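Phosphoribosylamine--glycine ligase (Thermotoga maritima, PDB 1VKZ) catalyses the ATP-dependent ligation of glycine to 5-phospho-beta-D-ribosylamine, giving N(1)-(5-phospho-beta-D-ribosyl)glycinamide, ADP and phosphate in de novo purine synthesis. Local coordinates at residues Glu70-Ile75 against Ala309-Tyr314; Asn207-Pro212 against Gly317-Val322; Arg267-Leu272 against Val288-Pro293. All coordinates share one frame; numbering follows the deposited sequence.

Interaction 1: residues Glu70-Ile75 against Ala309-Tyr314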
ATOM      1  N   GLU A  70      18.341  -6.460 -18.398  1.00 50.55           N
ATOM      2  CA  GLU A  70      17.198  -5.577 -18.722  1.00 52.25           C
ATOM      3  C   GLU A  70      16.006  -6.392 -19.189  1.00 52.41           C
ATOM      4  O   GLU A  70      16.140  -7.302 -19.997  1.00 54.39           O
ATOM      5  CB  GLU A  70      17.512  -4.505 -19.744  1.00 53.73           C
ATOM      6  CG  GLU A  70      17.618  -3.129 -19.114  1.00 56.97           C
ATOM      7  CD  GLU A  70      18.884  -2.974 -18.291  1.00 59.06           C
ATOM      8  OE1 GLU A  70      19.872  -3.716 -18.564  1.00 55.30           O
ATOM      9  OE2 GLU A  70      18.881  -2.104 -17.385  1.00 54.20           O
ATOM     10  N   GLU A  71      14.844  -5.961 -18.727  1.00 51.94           N
ATOM     11  CA  GLU A  71      13.677  -6.805 -18.396  1.00 52.23           C
ATOM     12  C   GLU A  71      13.263  -6.396 -16.997  1.00 48.00           C
ATOM     13  O   GLU A  71      14.097  -6.032 -16.205  1.00 48.61           O
ATOM     14  CB  GLU A  71      13.948  -8.306 -18.429  1.00 53.09           C
ATOM     15  CG  GLU A  71      14.412  -8.986 -17.151  1.00 49.71           C
ATOM     16  CD  GLU A  71      14.927 -10.387 -17.483  1.00 52.49           C
ATOM     17  OE1 GLU A  71      15.131 -10.651 -18.693  1.00 57.40           O
ATOM     18  OE2 GLU A  71      15.164 -11.221 -16.579  1.00 42.86           O
ATOM     19  N   ASP A  72      11.984  -6.507 -16.688  1.00 48.49           N
ATOM     20  CA  ASP A  72      11.375  -5.722 -15.625  1.00 46.76           C
ATOM     21  C   ASP A  72      11.596  -6.230 -14.221  1.00 48.12           C
ATOM     22  O   ASP A  72      11.405  -7.406 -13.976  1.00 52.71           O
ATOM     23  CB  ASP A  72       9.873  -5.566 -15.867  1.00 45.08           C
ATOM     24  CG  ASP A  72       9.379  -4.187 -15.434  1.00 56.00           C
ATOM     25  OD1 ASP A  72      10.072  -3.573 -14.595  1.00 71.17           O
ATOM     26  OD2 ASP A  72       8.365  -3.604 -15.880  1.00 63.58           O
ATOM     27  N   ILE A  73      11.946  -5.323 -13.294  1.00 47.98           N
ATOM     28  CA  ILE A  73      11.897  -5.592 -11.834  1.00 46.35           C
ATOM     29  C   ILE A  73      10.838  -4.727 -11.176  1.00 47.55           C
ATOM     30  O   ILE A  73      10.923  -3.486 -11.242  1.00 44.92           O
ATOM     31  CB  ILE A  73      13.242  -5.269 -11.107  1.00 45.61           C
ATOM     32  CG1 ILE A  73      14.433  -5.803 -11.867  1.00 47.23           C
ATOM     33  CG2 ILE A  73      13.242  -5.800  -9.651  1.00 47.41           C
ATOM     34  CD1 ILE A  73      14.456  -7.251 -12.004  1.00 51.95           C
ATOM     35  N   VAL A  74       9.865  -5.370 -10.514  1.00 49.08           N
ATOM     36  CA  VAL A  74       8.792  -4.644  -9.830  1.00 49.70           C
ATOM     37  C   VAL A  74       9.022  -4.681  -8.324  1.00 49.49           C
ATOM     38  O   VAL A  74       8.900  -5.711  -7.688  1.00 43.76           O
ATOM     39  CB  VAL A  74       7.383  -5.150 -10.166  1.00 51.26           C
ATOM     40  CG1 VAL A  74       6.380  -4.472  -9.286  1.00 53.33           C
ATOM     41  CG2 VAL A  74       7.030  -4.922 -11.645  1.00 51.02           C
ATOM     42  N   ILE A  75       9.373  -3.537  -7.764  1.00 52.94           N
ATOM     43  CA  ILE A  75       9.488  -3.456  -6.325  1.00 59.13           C
ATOM     44  C   ILE A  75       8.171  -2.961  -5.679  1.00 62.71           C
ATOM     45  O   ILE A  75       7.551  -2.024  -6.187  1.00 66.32           O
ATOM     46  CB  ILE A  75      10.615  -2.569  -5.994  1.00 59.38           C
ATOM     47  CG1 ILE A  75      10.412  -1.984  -4.607  1.00 69.81           C
ATOM     48  CG2 ILE A  75      10.785  -1.449  -7.028  1.00 64.38           C
ATOM     49  CD1 ILE A  75      10.390  -3.031  -3.531  1.00 73.91           C
ATOM     50  N   ALA A 309      -0.414  -1.661 -18.700  1.00 38.54           N
ATOM     51  CA  ALA A 309      -0.067  -0.300 -18.301  1.00 39.00           C
ATOM     52  C   ALA A 309       1.330  -0.267 -17.649  1.00 37.64           C
ATOM     53  O   ALA A 309       2.134   0.608 -17.899  1.00 38.61           O
ATOM     54  CB  ALA A 309      -1.125   0.250 -17.364  1.00 42.47           C
ATOM     55  N   VAL A 310       1.635  -1.288 -16.868  1.00 38.78           N
ATOM     56  CA  VAL A 310       2.941  -1.412 -16.253  1.00 38.30           C
ATOM     57  C   VAL A 310       4.010  -1.577 -17.309  1.00 39.94           C
ATOM     58  O   VAL A 310       5.069  -1.010 -17.207  1.00 42.10           O
ATOM     59  CB  VAL A 310       2.946  -2.586 -15.273  1.00 35.53           C
ATOM     60  CG1 VAL A 310       4.323  -2.876 -14.765  1.00 36.93           C
ATOM     61  CG2 VAL A 310       2.057  -2.233 -14.100  1.00 41.56           C
ATOM     62  N   LEU A 311       3.743  -2.369 -18.333  1.00 42.67           N
ATOM     63  CA  LEU A 311       4.763  -2.642 -19.325  1.00 42.70           C
ATOM     64  C   LEU A 311       4.982  -1.412 -20.169  1.00 41.82           C
ATOM     65  O   LEU A 311       6.113  -1.043 -20.449  1.00 45.83           O
ATOM     66  CB  LEU A 311       4.362  -3.836 -20.169  1.00 43.28           C
ATOM     67  CG  LEU A 311       4.505  -5.192 -19.476  1.00 48.70           C
ATOM     68  CD1 LEU A 311       3.946  -6.279 -20.393  1.00 47.94           C
ATOM     69  CD2 LEU A 311       5.965  -5.506 -19.065  1.00 44.61           C
ATOM     70  N   GLU A 312       3.892  -0.774 -20.562  1.00 41.49           N
ATOM     71  CA  GLU A 312       3.958   0.439 -21.330  1.00 40.97           C
ATOM     72  C   GLU A 312       4.664   1.539 -20.579  1.00 41.59           C
ATOM     73  O   GLU A 312       5.457   2.262 -21.159  1.00 45.43           O
ATOM     74  CB  GLU A 312       2.553   0.897 -21.729  1.00 42.93           C
ATOM     75  CG  GLU A 312       1.989   0.089 -22.875  1.00 43.33           C
ATOM     76  CD  GLU A 312       3.001  -0.046 -24.016  1.00 52.45           C
ATOM     77  OE1 GLU A 312       3.758   0.928 -24.271  1.00 54.75           O
ATOM     78  OE2 GLU A 312       3.056  -1.132 -24.644  1.00 51.13           O
ATOM     79  N   GLY A 313       4.375   1.665 -19.296  1.00 40.50           N
ATOM     80  CA  GLY A 313       5.057   2.620 -18.446  1.00 40.51           C
ATOM     81  C   GLY A 313       6.536   2.307 -18.309  1.00 41.21           C
ATOM     82  O   GLY A 313       7.391   3.177 -18.519  1.00 40.12           O
ATOM     83  N   TYR A 314       6.845   1.055 -18.003  1.00 41.51           N
ATOM     84  CA  TYR A 314       8.239   0.596 -17.996  1.00 40.79           C
ATOM     85  C   TYR A 314       8.950   0.830 -19.296  1.00 41.72           C
ATOM     86  O   TYR A 314      10.108   1.245 -19.304  1.00 44.92           O
ATOM     87  CB  TYR A 314       8.331  -0.902 -17.694  1.00 40.09           C
ATOM     88  CG  TYR A 314       9.758  -1.368 -17.641  1.00 39.16           C
ATOM     89  CD1 TYR A 314      10.590  -0.987 -16.594  1.00 41.42           C
ATOM     90  CD2 TYR A 314      10.299  -2.165 -18.650  1.00 46.31           C
ATOM     91  CE1 TYR A 314      11.924  -1.394 -16.535  1.00 36.64           C
ATOM     92  CE2 TYR A 314      11.623  -2.584 -18.597  1.00 45.14           C
ATOM     93  CZ  TYR A 314      12.429  -2.192 -17.532  1.00 39.06           C
ATOM     94  OH  TYR A 314      13.734  -2.599 -17.473  1.00 44.70           O
TER
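The first torsion of Tyr314 (-178°) sets CG opposite the backbone N and sends the ring from the helix toward residues 70-72, while Asp72, its own first torsion lying off the usual staggered values at -144°, swings its carboxylate against that ring. The two side chains run antiparallel alongside each other, and the carboxylate and ring planes are inclined by 31°. Asp72 OD1 sits over one face, 3.3 Å from Tyr314 CD1 and displaced toward the rim. Asp72 OD2 lies nearer the root of the ring, 3.2 Å from Tyr314 CG. No hydrogen bond crosses the contact, and OD2 is buried by it without a polar partner, a setting that is likely to disfavour the charged form of Asp72. The apolar lining beside OD2 is looser: Val310 CG1 stands 4.3 Å from Asp72 OD2, and Leu311 CD2 comes up at a similar distance. A tyrosine suits the last turn of the helix because its long flat ring reaches across to residues 70-72, bringing OH within 3.7 Å of Glu71 O, a separation of packing only. The carboxylates of Glu71 and Glu70 are held by His19 and Ser91 and do not bond to Tyr314. Backbone bonds from Asp72 and Val74 to His19, and from Val74 to Leu21, tie the segment to strand 17-22. Helix 303-315 thus packs on the edge of the parallel sheet, at strand 73-74 and the loop before it, with Phe34 of helix 25-36 beside Val310 and Leu311, consistent with packing between the Rossmann-like N-terminal part and the ATP-grasp part.

Interaction 2: residues Asn207-Pro212 against Gly317-Val322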
ATOM      1  N   ASN A 207       3.522  11.269 -17.515  1.00 47.09           N
ATOM      2  CA  ASN A 207       2.391  10.446 -17.875  1.00 47.09           C
ATOM      3  C   ASN A 207       1.995   9.552 -16.730  1.00 47.77           C
ATOM      4  O   ASN A 207       2.864   9.028 -16.052  1.00 49.75           O
ATOM      5  CB  ASN A 207       2.778   9.598 -19.058  1.00 47.51           C
ATOM      6  CG  ASN A 207       3.299  10.426 -20.162  1.00 48.02           C
ATOM      7  OD1 ASN A 207       2.750  11.491 -20.419  1.00 41.30           O
ATOM      8  ND2 ASN A 207       4.397   9.994 -20.795  1.00 53.85           N
ATOM      9  N   PHE A 208       0.688   9.386 -16.516  1.00 45.84           N
ATOM     10  CA  PHE A 208       0.170   8.455 -15.513  1.00 46.08           C
ATOM     11  C   PHE A 208      -1.212   7.915 -15.896  1.00 45.75           C
ATOM     12  O   PHE A 208      -1.963   8.570 -16.620  1.00 45.73           O
ATOM     13  CB  PHE A 208       0.103   9.120 -14.123  1.00 44.98           C
ATOM     14  CG  PHE A 208      -0.809  10.319 -14.057  1.00 39.78           C
ATOM     15  CD1 PHE A 208      -0.355  11.575 -14.409  1.00 47.46           C
ATOM     16  CD2 PHE A 208      -2.096  10.195 -13.633  1.00 39.59           C
ATOM     17  CE1 PHE A 208      -1.198  12.688 -14.344  1.00 41.99           C
ATOM     18  CE2 PHE A 208      -2.942  11.304 -13.588  1.00 46.83           C
ATOM     19  CZ  PHE A 208      -2.485  12.543 -13.944  1.00 38.73           C
ATOM     20  N   VAL A 209      -1.550   6.730 -15.396  1.00 45.23           N
ATOM     21  CA  VAL A 209      -2.924   6.244 -15.481  1.00 44.28           C
ATOM     22  C   VAL A 209      -3.372   5.984 -14.074  1.00 43.58           C
ATOM     23  O   VAL A 209      -2.638   5.407 -13.284  1.00 45.69           O
ATOM     24  CB  VAL A 209      -3.108   5.003 -16.406  1.00 44.22           C
ATOM     25  CG1 VAL A 209      -2.253   5.157 -17.649  1.00 50.88           C
ATOM     26  CG2 VAL A 209      -2.788   3.691 -15.736  1.00 46.44           C
ATOM     27  N   ILE A 210      -4.572   6.438 -13.744  1.00 44.44           N
ATOM     28  CA  ILE A 210      -5.152   6.184 -12.418  1.00 41.69           C
ATOM     29  C   ILE A 210      -5.816   4.819 -12.407  1.00 37.56           C
ATOM     30  O   ILE A 210      -6.551   4.480 -13.306  1.00 38.57           O
ATOM     31  CB  ILE A 210      -6.147   7.278 -12.039  1.00 40.37           C
ATOM     32  CG1 ILE A 210      -5.419   8.609 -11.911  1.00 40.43           C
ATOM     33  CG2 ILE A 210      -6.798   6.935 -10.707  1.00 49.65           C
ATOM     34  CD1 ILE A 210      -6.271   9.751 -11.556  1.00 45.96           C
ATOM     35  N   LEU A 211      -5.542   4.032 -11.384  1.00 38.83           N
ATOM     36  CA  LEU A 211      -6.132   2.721 -11.257  1.00 38.23           C
ATOM     37  C   LEU A 211      -7.535   2.765 -10.612  1.00 39.10           C
ATOM     38  O   LEU A 211      -7.919   3.754 -10.012  1.00 38.40           O
ATOM     39  CB  LEU A 211      -5.173   1.841 -10.475  1.00 38.90           C
ATOM     40  CG  LEU A 211      -3.897   1.624 -11.278  1.00 35.95           C
ATOM     41  CD1 LEU A 211      -2.797   0.947 -10.454  1.00 40.62           C
ATOM     42  CD2 LEU A 211      -4.224   0.814 -12.512  1.00 44.84           C
ATOM     43  N   PRO A 212      -8.309   1.700 -10.756  1.00 40.25           N
ATOM     44  CA  PRO A 212      -9.586   1.629 -10.132  1.00 39.85           C
ATOM     45  C   PRO A 212      -9.501   1.964  -8.656  1.00 40.08           C
ATOM     46  O   PRO A 212      -8.631   1.446  -7.956  1.00 44.10           O
ATOM     47  CB  PRO A 212      -9.956   0.155 -10.291  1.00 40.26           C
ATOM     48  CG  PRO A 212      -9.307  -0.266 -11.460  1.00 39.55           C
ATOM     49  CD  PRO A 212      -8.026   0.471 -11.518  1.00 41.24           C
ATOM     50  N   GLY A 317       6.411   3.782 -23.232  1.00 42.89           N
ATOM     51  CA  GLY A 317       5.313   4.012 -24.172  1.00 44.66           C
ATOM     52  C   GLY A 317       4.064   4.581 -23.527  1.00 46.07           C
ATOM     53  O   GLY A 317       4.019   4.817 -22.296  1.00 46.02           O
ATOM     54  N   LYS A 318       3.055   4.793 -24.372  1.00 46.80           N
ATOM     55  CA  LYS A 318       1.721   5.259 -23.953  1.00 48.28           C
ATOM     56  C   LYS A 318       0.957   4.219 -23.160  1.00 47.50           C
ATOM     57  O   LYS A 318       0.821   3.084 -23.593  1.00 48.59           O
ATOM     58  CB  LYS A 318       0.882   5.640 -25.179  1.00 48.80           C
ATOM     59  CG  LYS A 318       1.426   6.826 -25.934  1.00 48.39           C
ATOM     60  CD  LYS A 318       0.715   6.998 -27.269  1.00 50.32           C
ATOM     61  CE  LYS A 318       1.490   7.926 -28.185  1.00 49.02           C
ATOM     62  NZ  LYS A 318       1.257   7.577 -29.606  1.00 53.06           N
HETATM   63  N   MSE A 319       0.460   4.597 -21.991  1.00 47.21           N
HETATM   64  CA  MSE A 319      -0.338   3.681 -21.209  1.00 47.54           C
HETATM   65  C   MSE A 319      -1.779   3.954 -21.500  1.00 45.69           C
HETATM   66  O   MSE A 319      -2.198   5.107 -21.618  1.00 42.71           O
HETATM   67  CB  MSE A 319      -0.079   3.846 -19.727  1.00 48.03           C
HETATM   68  CG  MSE A 319       1.329   3.469 -19.332  1.00 52.24           C
HETATM   69 SE   MSE A 319       1.732   4.029 -17.510  1.00 54.63          SE
HETATM   70  CE  MSE A 319       1.695   5.980 -17.746  1.00 47.19           C
ATOM     71  N   GLU A 320      -2.529   2.864 -21.614  1.00 45.87           N
ATOM     72  CA  GLU A 320      -3.947   2.912 -21.836  1.00 47.02           C
ATOM     73  C   GLU A 320      -4.650   2.764 -20.492  1.00 44.93           C
ATOM     74  O   GLU A 320      -4.124   2.098 -19.603  1.00 45.10           O
ATOM     75  CB  GLU A 320      -4.349   1.774 -22.776  1.00 48.23           C
ATOM     76  CG  GLU A 320      -3.710   1.864 -24.154  1.00 52.62           C
ATOM     77  CD  GLU A 320      -4.186   3.074 -24.956  1.00 60.25           C
ATOM     78  OE1 GLU A 320      -5.289   3.598 -24.656  1.00 60.62           O
ATOM     79  OE2 GLU A 320      -3.457   3.500 -25.887  1.00 60.85           O
ATOM     80  N   PRO A 321      -5.811   3.398 -20.341  1.00 44.01           N
ATOM     81  CA  PRO A 321      -6.609   3.325 -19.108  1.00 45.37           C
ATOM     82  C   PRO A 321      -6.872   1.914 -18.576  1.00 47.06           C
ATOM     83  O   PRO A 321      -7.121   0.993 -19.353  1.00 47.72           O
ATOM     84  CB  PRO A 321      -7.954   3.958 -19.518  1.00 44.98           C
ATOM     85  CG  PRO A 321      -7.632   4.861 -20.638  1.00 43.82           C
ATOM     86  CD  PRO A 321      -6.432   4.285 -21.338  1.00 45.05           C
ATOM     87  N   VAL A 322      -6.857   1.760 -17.256  1.00 48.13           N
ATOM     88  CA  VAL A 322      -7.180   0.471 -16.651  1.00 48.67           C
ATOM     89  C   VAL A 322      -8.644   0.406 -16.198  1.00 49.67           C
ATOM     90  O   VAL A 322      -8.988   0.863 -15.112  1.00 52.72           O
ATOM     91  CB  VAL A 322      -6.233   0.178 -15.497  1.00 48.11           C
ATOM     92  CG1 VAL A 322      -6.559  -1.166 -14.837  1.00 43.10           C
ATOM     93  CG2 VAL A 322      -4.798   0.216 -16.036  1.00 50.43           C
TER
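The carbonyl oxygen of Val322 is touched by two ring carbons of Pro212, with Pro212 CD 3.7 Å from Val322 O and CG only slightly farther; no hydrogen bond joins the two segments, so apolar side chains carry the contact. Residues 207-212 and 319-322 run nearly parallel, 10° apart end to end, yet are joined by side chains instead of sheet bonding. Val209 and Val322 carry most of the packing, with Met319. The first torsion of Val322, 180°, places CG1 opposite the backbone N, on the Pro212 side, and turns CG2 to Leu211, where Leu211 CD2 meets Val322 CG2 at 3.6 Å. That same methyl receives Val209 CG2, at 4.0 Å from Val322 CG2, the two valines crossing at about a right angle. The other branch of Val209 presses on residue 319, a selenomethionine here: Val209 CG1 is 3.3 Å from Met319 CB, tighter than ordinary van der Waals contact. Met319 then bends at its third torsion (-67°), carrying CE over the strand backbone to 3.7 Å from Phe208 CA. Compact branched valine fits the strand at 209, while the flexible chain of Met319 can follow the backbone surface. Strand 207-210 pairs through Val209 with Val202 of strand 195-204, which also packs on Met319. Phe208 and Ile210 point the other way, onto helix 242-261, whereas Leu211 and Pro212 meet Ile298 of helix 294-301 and Val322 reaches Ala309 of helix 303-315.

Interaction 3: residues Arg267-Leu272 against Val288-Pro293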
ATOM      1  N   ARG A 267       9.137   7.028 -12.059  1.00 49.67           N
ATOM      2  CA  ARG A 267       8.829   5.819 -12.795  1.00 48.85           C
ATOM      3  C   ARG A 267       8.293   4.873 -11.766  1.00 46.62           C
ATOM      4  O   ARG A 267       8.916   4.698 -10.726  1.00 44.93           O
ATOM      5  CB  ARG A 267      10.114   5.231 -13.381  1.00 48.92           C
ATOM      6  CG  ARG A 267      11.041   6.252 -14.062  1.00 51.02           C
ATOM      7  CD  ARG A 267      11.896   5.656 -15.169  1.00 49.49           C
ATOM      8  NE  ARG A 267      11.005   5.190 -16.232  1.00 54.10           N
ATOM      9  CZ  ARG A 267      10.839   3.938 -16.625  1.00 46.27           C
ATOM     10  NH1 ARG A 267      11.527   2.927 -16.108  1.00 48.82           N
ATOM     11  NH2 ARG A 267       9.971   3.696 -17.574  1.00 55.07           N
ATOM     12  N   GLY A 268       7.155   4.252 -12.044  1.00 44.16           N
ATOM     13  CA  GLY A 268       6.622   3.236 -11.144  1.00 42.45           C
ATOM     14  C   GLY A 268       5.185   3.441 -10.761  1.00 40.50           C
ATOM     15  O   GLY A 268       4.368   3.792 -11.576  1.00 40.97           O
ATOM     16  N   PHE A 269       4.876   3.198  -9.503  1.00 40.83           N
ATOM     17  CA  PHE A 269       3.526   3.324  -9.006  1.00 41.00           C
ATOM     18  C   PHE A 269       3.535   4.449  -7.998  1.00 41.60           C
ATOM     19  O   PHE A 269       4.456   4.547  -7.172  1.00 42.14           O
ATOM     20  CB  PHE A 269       3.075   2.026  -8.307  1.00 38.98           C
ATOM     21  CG  PHE A 269       3.223   0.818  -9.142  1.00 38.34           C
ATOM     22  CD1 PHE A 269       2.283   0.505 -10.069  1.00 36.45           C
ATOM     23  CD2 PHE A 269       4.328   0.016  -9.030  1.00 26.71           C
ATOM     24  CE1 PHE A 269       2.415  -0.576 -10.828  1.00 29.29           C
ATOM     25  CE2 PHE A 269       4.469  -1.050  -9.805  1.00 34.38           C
ATOM     26  CZ  PHE A 269       3.508  -1.357 -10.709  1.00 39.99           C
ATOM     27  N   LEU A 270       2.491   5.262  -8.016  1.00 44.72           N
ATOM     28  CA  LEU A 270       2.370   6.363  -7.055  1.00 43.48           C
ATOM     29  C   LEU A 270       1.027   6.272  -6.386  1.00 42.75           C
ATOM     30  O   LEU A 270      -0.007   6.277  -7.037  1.00 45.28           O
ATOM     31  CB  LEU A 270       2.522   7.716  -7.747  1.00 43.53           C
ATOM     32  CG  LEU A 270       2.245   8.927  -6.838  1.00 44.83           C
ATOM     33  CD1 LEU A 270       3.128   8.911  -5.558  1.00 46.39           C
ATOM     34  CD2 LEU A 270       2.436  10.192  -7.609  1.00 44.50           C
ATOM     35  N   TYR A 271       1.051   6.256  -5.064  1.00 44.21           N
ATOM     36  CA  TYR A 271      -0.155   6.153  -4.241  1.00 43.16           C
ATOM     37  C   TYR A 271      -0.332   7.479  -3.497  1.00 44.91           C
ATOM     38  O   TYR A 271       0.643   8.018  -2.929  1.00 47.04           O
ATOM     39  CB  TYR A 271      -0.020   4.959  -3.292  1.00 41.75           C
ATOM     40  CG  TYR A 271      -0.995   4.873  -2.166  1.00 37.76           C
ATOM     41  CD1 TYR A 271      -0.948   5.765  -1.106  1.00 47.47           C
ATOM     42  CD2 TYR A 271      -1.919   3.844  -2.108  1.00 46.33           C
ATOM     43  CE1 TYR A 271      -1.828   5.656  -0.050  1.00 46.24           C
ATOM     44  CE2 TYR A 271      -2.821   3.733  -1.066  1.00 38.07           C
ATOM     45  CZ  TYR A 271      -2.764   4.633  -0.043  1.00 42.51           C
ATOM     46  OH  TYR A 271      -3.666   4.540   0.993  1.00 51.04           O
ATOM     47  N   LEU A 272      -1.560   8.018  -3.548  1.00 41.18           N
ATOM     48  CA  LEU A 272      -1.965   9.165  -2.779  1.00 38.33           C
ATOM     49  C   LEU A 272      -2.968   8.721  -1.753  1.00 38.64           C
ATOM     50  O   LEU A 272      -3.999   8.177  -2.094  1.00 43.15           O
ATOM     51  CB  LEU A 272      -2.633  10.194  -3.690  1.00 38.75           C
ATOM     52  CG  LEU A 272      -1.915  10.696  -4.926  1.00 41.02           C
ATOM     53  CD1 LEU A 272      -2.640  11.881  -5.521  1.00 49.76           C
ATOM     54  CD2 LEU A 272      -0.510  11.047  -4.620  1.00 41.16           C
ATOM     55  N   VAL A 288       5.041   5.205  -2.556  1.00 44.40           N
ATOM     56  CA  VAL A 288       5.675   5.016  -3.878  1.00 46.00           C
ATOM     57  C   VAL A 288       5.560   3.587  -4.324  1.00 48.07           C
ATOM     58  O   VAL A 288       6.448   3.062  -4.962  1.00 54.84           O
ATOM     59  CB  VAL A 288       7.154   5.444  -3.885  1.00 44.75           C
ATOM     60  CG1 VAL A 288       7.245   6.973  -3.688  1.00 45.27           C
ATOM     61  CG2 VAL A 288       7.937   4.692  -2.839  1.00 38.33           C
ATOM     62  N   ARG A 289       4.461   2.960  -3.966  1.00 47.80           N
ATOM     63  CA  ARG A 289       4.127   1.663  -4.452  1.00 51.08           C
ATOM     64  C   ARG A 289       2.633   1.468  -4.187  1.00 49.84           C
ATOM     65  O   ARG A 289       2.003   2.301  -3.551  1.00 49.60           O
ATOM     66  CB  ARG A 289       4.972   0.608  -3.757  1.00 52.72           C
ATOM     67  CG  ARG A 289       5.165   0.828  -2.266  1.00 59.84           C
ATOM     68  CD  ARG A 289       3.890   0.764  -1.449  1.00 67.61           C
ATOM     69  NE  ARG A 289       4.111   1.028  -0.027  1.00 76.83           N
ATOM     70  CZ  ARG A 289       3.165   0.957   0.914  1.00 75.52           C
ATOM     71  NH1 ARG A 289       1.915   0.617   0.603  1.00 79.30           N
ATOM     72  NH2 ARG A 289       3.474   1.220   2.177  1.00 70.44           N
ATOM     73  N   LEU A 290       2.069   0.369  -4.650  1.00 48.20           N
ATOM     74  CA  LEU A 290       0.633   0.174  -4.543  1.00 47.62           C
ATOM     75  C   LEU A 290       0.367  -0.391  -3.195  1.00 45.55           C
ATOM     76  O   LEU A 290       1.266  -1.001  -2.623  1.00 44.62           O
ATOM     77  CB  LEU A 290       0.180  -0.828  -5.583  1.00 50.24           C
ATOM     78  CG  LEU A 290       0.469  -0.414  -7.014  1.00 52.09           C
ATOM     79  CD1 LEU A 290       0.199  -1.605  -7.898  1.00 47.88           C
ATOM     80  CD2 LEU A 290      -0.385   0.804  -7.361  1.00 51.96           C
ATOM     81  N   GLY A 291      -0.865  -0.219  -2.713  1.00 44.38           N
ATOM     82  CA  GLY A 291      -1.305  -0.782  -1.426  1.00 44.95           C
ATOM     83  C   GLY A 291      -1.567  -2.301  -1.375  1.00 44.03           C
ATOM     84  O   GLY A 291      -1.630  -2.978  -2.411  1.00 45.57           O
ATOM     85  N   ASP A 292      -1.673  -2.818  -0.148  1.00 42.61           N
ATOM     86  CA  ASP A 292      -1.957  -4.227   0.161  1.00 43.86           C
ATOM     87  C   ASP A 292      -2.968  -4.151   1.293  1.00 45.30           C
ATOM     88  O   ASP A 292      -2.608  -3.745   2.376  1.00 46.23           O
ATOM     89  CB  ASP A 292      -0.697  -4.925   0.659  1.00 45.38           C
ATOM     90  CG  ASP A 292      -0.723  -6.462   0.502  1.00 47.41           C
ATOM     91  OD1 ASP A 292      -1.768  -7.121   0.504  1.00 40.71           O
ATOM     92  OD2 ASP A 292       0.321  -7.116   0.377  1.00 52.54           O
ATOM     93  N   PRO A 293      -4.227  -4.536   1.084  1.00 47.99           N
ATOM     94  CA  PRO A 293      -4.663  -5.372  -0.010  1.00 47.18           C
ATOM     95  C   PRO A 293      -5.341  -4.689  -1.195  1.00 48.67           C
ATOM     96  O   PRO A 293      -6.135  -5.337  -1.866  1.00 49.97           O
ATOM     97  CB  PRO A 293      -5.657  -6.261   0.687  1.00 47.06           C
ATOM     98  CG  PRO A 293      -6.230  -5.413   1.787  1.00 44.49           C
ATOM     99  CD  PRO A 293      -5.350  -4.220   1.976  1.00 49.43           C
TER
HETATM  100  O   HOH W   1       6.723   2.580  -7.827  1.00 39.59           O
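This is a buried, largely apolar contact at the open end of the hairpin formed by strands 269-277 and 280-287: Phe269 and Tyr271 pack on the loop that leaves the second strand. Its main element is a CH-pi interaction, Leu290 CD1 standing 4.0 Å from the centre of the Phe269 ring and 25° off the ring normal. CD1 is offset toward the rim, while Leu290 CD2 lies 3.8 Å from Phe269 CB, so the forked side chain covers both ring and stem. With the first torsion at -60°, Leu290 CG is opposite its carbonyl carbon, which brings the fork back to the strand although CB starts away from it. With an alanine here the whole fork beyond CB is gone, and the Phe269 face would probably lose this cover, opening a gap beside Met200 and Leu211. No direct hydrogen bond joins the segments; Phe269 O rests 3.2 Å from Val288 C, and a water accepts from Phe269 N at 2.6 Å and donates to Val288 O at 2.9 Å. Farther along, Tyr271 CB rests 3.4 Å from Arg289 O. Gly268 has backbone angles that call for glycine. Tyr271 packs on Ser198 of strand 195-204, a predicted ATP-site residue, and Arg289 lies two residues after Asn287, a predicted magnesium ligand. Leu270 and Leu272 face helix 242-261, and the loop runs past strand 374-382 to Pro293, the N-cap of helix 294-301.

In the fold
The three contacts form a triangle in which each touches the other two, their centres about 13 to 14 Å apart. Interaction 3 is the most central, about 6 Å from the middle of the chain; the others lie about 18 Å out. Phe269 of interaction 3 packs on Val74 and Val310 of interaction 1, and Arg267 probably hydrogen-bonds Tyr314 O. Met319 of interaction 2 packs on the helix of interaction 1, and Leu211 touches Leu290. Interactions 2 and 3 share the antiparallel sheet containing strands 207-210 and 269-277. In sequence, interaction 3 is nested inside the loops closed by both others, which cross each other. Helix 303-315 and the segment after it thus link the N-terminal part to the ATP-grasp sheet; interaction 3 alone adjoins the predicted nucleotide and metal sites.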